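Local structure of NRPS (Penicillium fellutanum, 6NKI) at residues A[242-245]-A[249-252]. The protein binds NADPH through a Rossmann-type domain of the male sterility family, part of a nonribosomal peptide synthetase. Sequence-based numbering, arbitrary orientation.
Sequences VANG and LWRV. With NDP (NADPH dihydro-nicotinamide-adenine-dinucleotide phosphate), chain B.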
ATOM      1  N   VAL A 242       7.022   5.038  13.895  1.00119.40           N
ATOM      2  CA  VAL A 242       7.038   5.508  15.276  1.00130.87           C
ATOM      3  C   VAL A 242       5.593   5.816  15.648  1.00130.62           C
ATOM      4  O   VAL A 242       4.994   6.751  15.102  1.00124.98           O
ATOM      5  CB  VAL A 242       7.925   6.742  15.481  1.00143.12           C
ATOM      6  CG1 VAL A 242       7.703   7.307  16.873  1.00155.41           C
ATOM      7  CG2 VAL A 242       9.388   6.373  15.299  1.00145.08           C
ATOM      8  N   ALA A 243       5.027   5.019  16.544  1.00139.22           N
ATOM      9  CA  ALA A 243       3.639   5.207  16.931  1.00144.30           C
ATOM     10  C   ALA A 243       3.499   6.516  17.691  1.00152.12           C
ATOM     11  O   ALA A 243       4.232   6.756  18.657  1.00154.03           O
ATOM     12  CB  ALA A 243       3.174   4.033  17.788  1.00142.74           C
ATOM     13  N   ASN A 244       2.588   7.367  17.218  1.00155.82           N
ATOM     14  CA  ASN A 244       2.398   8.680  17.879  1.00159.92           C
ATOM     15  C   ASN A 244       1.944   8.386  19.311  1.00160.97           C
ATOM     16  O   ASN A 244       0.983   7.623  19.478  1.00163.73           O
ATOM     17  CB  ASN A 244       1.482   9.585  17.054  1.00157.06           C
ATOM     18  CG  ASN A 244       0.089   9.027  16.912  1.00157.90           C
ATOM     19  OD1 ASN A 244      -0.135   7.862  17.219  1.00158.70           O
ATOM     20  ND2 ASN A 244      -0.844   9.844  16.457  1.00159.26           N
ATOM     21  N   GLY A 245       2.560   9.060  20.282  1.00161.87           N
ATOM     22  CA  GLY A 245       2.340   8.819  21.719  1.00159.47           C
ATOM     23  C   GLY A 245       0.934   9.097  22.216  1.00152.91           C
ATOM     24  O   GLY A 245       0.595   8.566  23.280  1.00157.77           O
ATOM     25  N   LEU A 249      -5.272   4.292  19.908  1.00 98.37           N
ATOM     26  CA  LEU A 249      -4.850   2.940  19.570  1.00 99.49           C
ATOM     27  C   LEU A 249      -3.635   2.530  20.394  1.00 92.08           C
ATOM     28  O   LEU A 249      -3.671   1.542  21.135  1.00 84.73           O
ATOM     29  CB  LEU A 249      -4.546   2.867  18.063  1.00 99.20           C
ATOM     30  CG  LEU A 249      -4.331   1.484  17.471  1.00103.03           C
ATOM     31  CD1 LEU A 249      -5.644   0.710  17.486  1.00107.56           C
ATOM     32  CD2 LEU A 249      -3.726   1.555  16.068  1.00 99.74           C
ATOM     33  N   TRP A 250      -2.555   3.311  20.301  1.00 88.88           N
ATOM     34  CA  TRP A 250      -1.306   2.914  20.931  1.00 87.64           C
ATOM     35  C   TRP A 250      -1.341   3.066  22.444  1.00 91.48           C
ATOM     36  O   TRP A 250      -0.539   2.433  23.141  1.00 86.94           O
ATOM     37  CB  TRP A 250      -0.144   3.709  20.359  1.00 85.61           C
ATOM     38  CG  TRP A 250      -0.016   3.485  18.925  1.00 95.52           C
ATOM     39  CD1 TRP A 250      -0.163   4.408  17.930  1.00 94.60           C
ATOM     40  CD2 TRP A 250       0.175   2.228  18.280  1.00101.96           C
ATOM     41  NE1 TRP A 250      -0.011   3.815  16.705  1.00 95.80           N
ATOM     42  CE2 TRP A 250       0.186   2.472  16.888  1.00 98.71           C
ATOM     43  CE3 TRP A 250       0.361   0.921  18.743  1.00104.24           C
ATOM     44  CZ2 TRP A 250       0.366   1.470  15.963  1.00 96.41           C
ATOM     45  CZ3 TRP A 250       0.542  -0.070  17.824  1.00103.96           C
ATOM     46  CH2 TRP A 250       0.551   0.208  16.440  1.00 99.91           C
ATOM     47  N   ARG A 251      -2.222   3.933  22.959  1.00 98.94           N
ATOM     48  CA  ARG A 251      -2.401   4.048  24.399  1.00106.00           C
ATOM     49  C   ARG A 251      -3.013   2.769  24.975  1.00105.81           C
ATOM     50  O   ARG A 251      -2.655   2.342  26.074  1.00 91.96           O
ATOM     51  CB  ARG A 251      -3.268   5.272  24.716  1.00109.65           C
ATOM     52  CG  ARG A 251      -2.578   6.661  24.630  1.00108.00           C
ATOM     53  CD  ARG A 251      -3.631   7.793  24.755  1.00108.72           C
ATOM     54  NE  ARG A 251      -3.056   9.139  24.684  1.00111.78           N
ATOM     55  CZ  ARG A 251      -2.880   9.963  25.716  1.00118.67           C
ATOM     56  NH1 ARG A 251      -2.340  11.156  25.513  1.00118.40           N
ATOM     57  NH2 ARG A 251      -3.283   9.633  26.940  1.00122.76           N
ATOM     58  N   VAL A 252      -3.922   2.134  24.223  1.00101.86           N
ATOM     59  CA  VAL A 252      -4.474   0.836  24.614  1.00101.24           C
ATOM     60  C   VAL A 252      -3.436  -0.268  24.431  1.00100.32           C
ATOM     61  O   VAL A 252      -3.376  -1.221  25.212  1.00105.15           O
ATOM     62  CB  VAL A 252      -5.752   0.537  23.809  1.00 97.03           C
ATOM     63  CG1 VAL A 252      -6.263  -0.866  24.093  1.00 98.89           C
ATOM     64  CG2 VAL A 252      -6.812   1.555  24.131  1.00 99.20           C
TER
HETATM   65  PA  NDP B2501      -3.662  16.593  17.489  1.00169.33           P
HETATM   66  O1A NDP B2501      -4.963  16.300  18.179  1.00169.39           O
HETATM   67  O2A NDP B2501      -2.658  17.492  18.163  1.00169.53           O
HETATM   68  O5B NDP B2501      -3.855  17.070  15.884  1.00164.84           O
HETATM   69  C5B NDP B2501      -4.875  18.004  15.825  1.00164.22           C
HETATM   70  C4B NDP B2501      -4.418  19.197  14.981  1.00160.51           C
HETATM   71  O4B NDP B2501      -5.382  20.269  15.169  1.00162.61           O
HETATM   72  C3B NDP B2501      -3.034  19.659  15.408  1.00156.95           C
HETATM   73  O3B NDP B2501      -2.347  20.096  14.283  1.00155.14           O
HETATM   74  C2B NDP B2501      -3.299  20.911  16.319  1.00157.46           C
HETATM   75  O2B NDP B2501      -2.330  21.866  16.273  1.00151.21           O
HETATM   76  C1B NDP B2501      -4.660  21.426  15.639  1.00162.49           C
HETATM   77  N9A NDP B2501      -5.528  22.199  16.599  1.00167.48           N
HETATM   78  C8A NDP B2501      -6.173  21.752  17.775  1.00169.45           C
HETATM   79  N7A NDP B2501      -6.882  22.727  18.401  1.00173.14           N
HETATM   80  C5A NDP B2501      -6.682  23.864  17.588  1.00174.02           C
HETATM   81  C6A NDP B2501      -7.141  25.196  17.683  1.00177.47           C
HETATM   82  N6A NDP B2501      -7.950  25.598  18.725  1.00182.01           N
HETATM   83  N1A NDP B2501      -6.798  26.136  16.751  1.00176.86           N
HETATM   84  C2A NDP B2501      -5.988  25.684  15.742  1.00172.90           C
HETATM   85  N3A NDP B2501      -5.480  24.474  15.508  1.00169.93           N
HETATM   86  C4A NDP B2501      -5.845  23.552  16.467  1.00170.03           C
HETATM   87  O3  NDP B2501      -2.904  15.101  17.339  1.00170.10           O
HETATM   88  PN  NDP B2501      -3.966  13.937  16.978  1.00173.67           P
HETATM   89  O1N NDP B2501      -3.238  12.702  16.616  1.00170.84           O
HETATM   90  O2N NDP B2501      -5.106  13.900  17.975  1.00176.39           O
HETATM   91  O5D NDP B2501      -4.886  14.295  15.413  1.00174.22           O
HETATM   92  C5D NDP B2501      -4.043  14.487  14.273  1.00173.83           C
HETATM   93  C4D NDP B2501      -4.662  13.841  12.939  1.00172.63           C
HETATM   94  O4D NDP B2501      -4.739  12.412  13.049  1.00171.50           O
HETATM   95  C3D NDP B2501      -6.110  14.337  12.655  1.00174.41           C
HETATM   96  O3D NDP B2501      -6.138  14.979  11.395  1.00173.59           O
HETATM   97  C2D NDP B2501      -7.027  13.081  12.637  1.00173.44           C
HETATM   98  O2D NDP B2501      -7.826  12.982  11.471  1.00173.46           O
HETATM   99  C1D NDP B2501      -6.045  11.940  12.589  1.00169.84           C
HETATM  100  N1N NDP B2501      -6.361  10.765  13.534  1.00166.06           N
HETATM  101  C2N NDP B2501      -5.265  10.065  13.939  1.00160.28           C
HETATM  102  C3N NDP B2501      -5.337   9.033  14.792  1.00156.49           C
HETATM  103  C7N NDP B2501      -4.039   8.429  14.979  1.00147.64           C
HETATM  104  O7N NDP B2501      -2.974   9.025  15.105  1.00148.00           O
HETATM  105  N7N NDP B2501      -4.040   7.076  14.865  1.00137.36           N
HETATM  106  C4N NDP B2501      -6.652   8.554  15.427  1.00161.20           C
HETATM  107  C5N NDP B2501      -7.832   9.262  14.822  1.00164.96           C
HETATM  108  C6N NDP B2501      -7.681  10.294  13.939  1.00166.40           C
HETATM  109  P2B NDP B2501      -1.184  21.872  17.755  1.00145.88           P
HETATM  110  O1X NDP B2501      -0.195  22.894  17.288  1.00143.47           O
HETATM  111  O2X NDP B2501      -2.107  22.269  18.911  1.00149.17           O
HETATM  112  O3X NDP B2501      -0.775  20.435  17.674  1.00141.66           O
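A243 and W250 face each other where the loop 242-245 passes the first turn of helix 248-259, their CA atoms 6.8 Å apart and their CB atoms each directed at the other segment. The methyl of A243 sits over one face of the indole, almost on the normal of the five-membered ring, a CH-pi contact; CD2 of L249 lies over the opposite face, toward the rim. N244 reaches the same ring from another direction: its OD1 stands 3.5 Å from W250 CD1, in the ring plane at the edge, with amide and indole planes 82° apart. CG of N244 lies between the backbone N and the carbonyl carbon (chi1 63°), which lets the amide meet the indole through OD1. Its ND2 gives a hydrogen bond of 2.7 Å to O7N, the carboxamide oxygen of NADPH. Farther along, R251 CG passes 3.9 Å from G245 O, and its guanidinium is hydrogen-bonded through NH2 to P358 O. I235 of strand 233-235, I326 of helix 319-330 and V399 of helix 389-410 also pack on W250. A buried indole thus borders the polar amide that binds the nicotinamide end of NADPH, an arrangement consistent with W250, as a second-shell residue, helping to position N244.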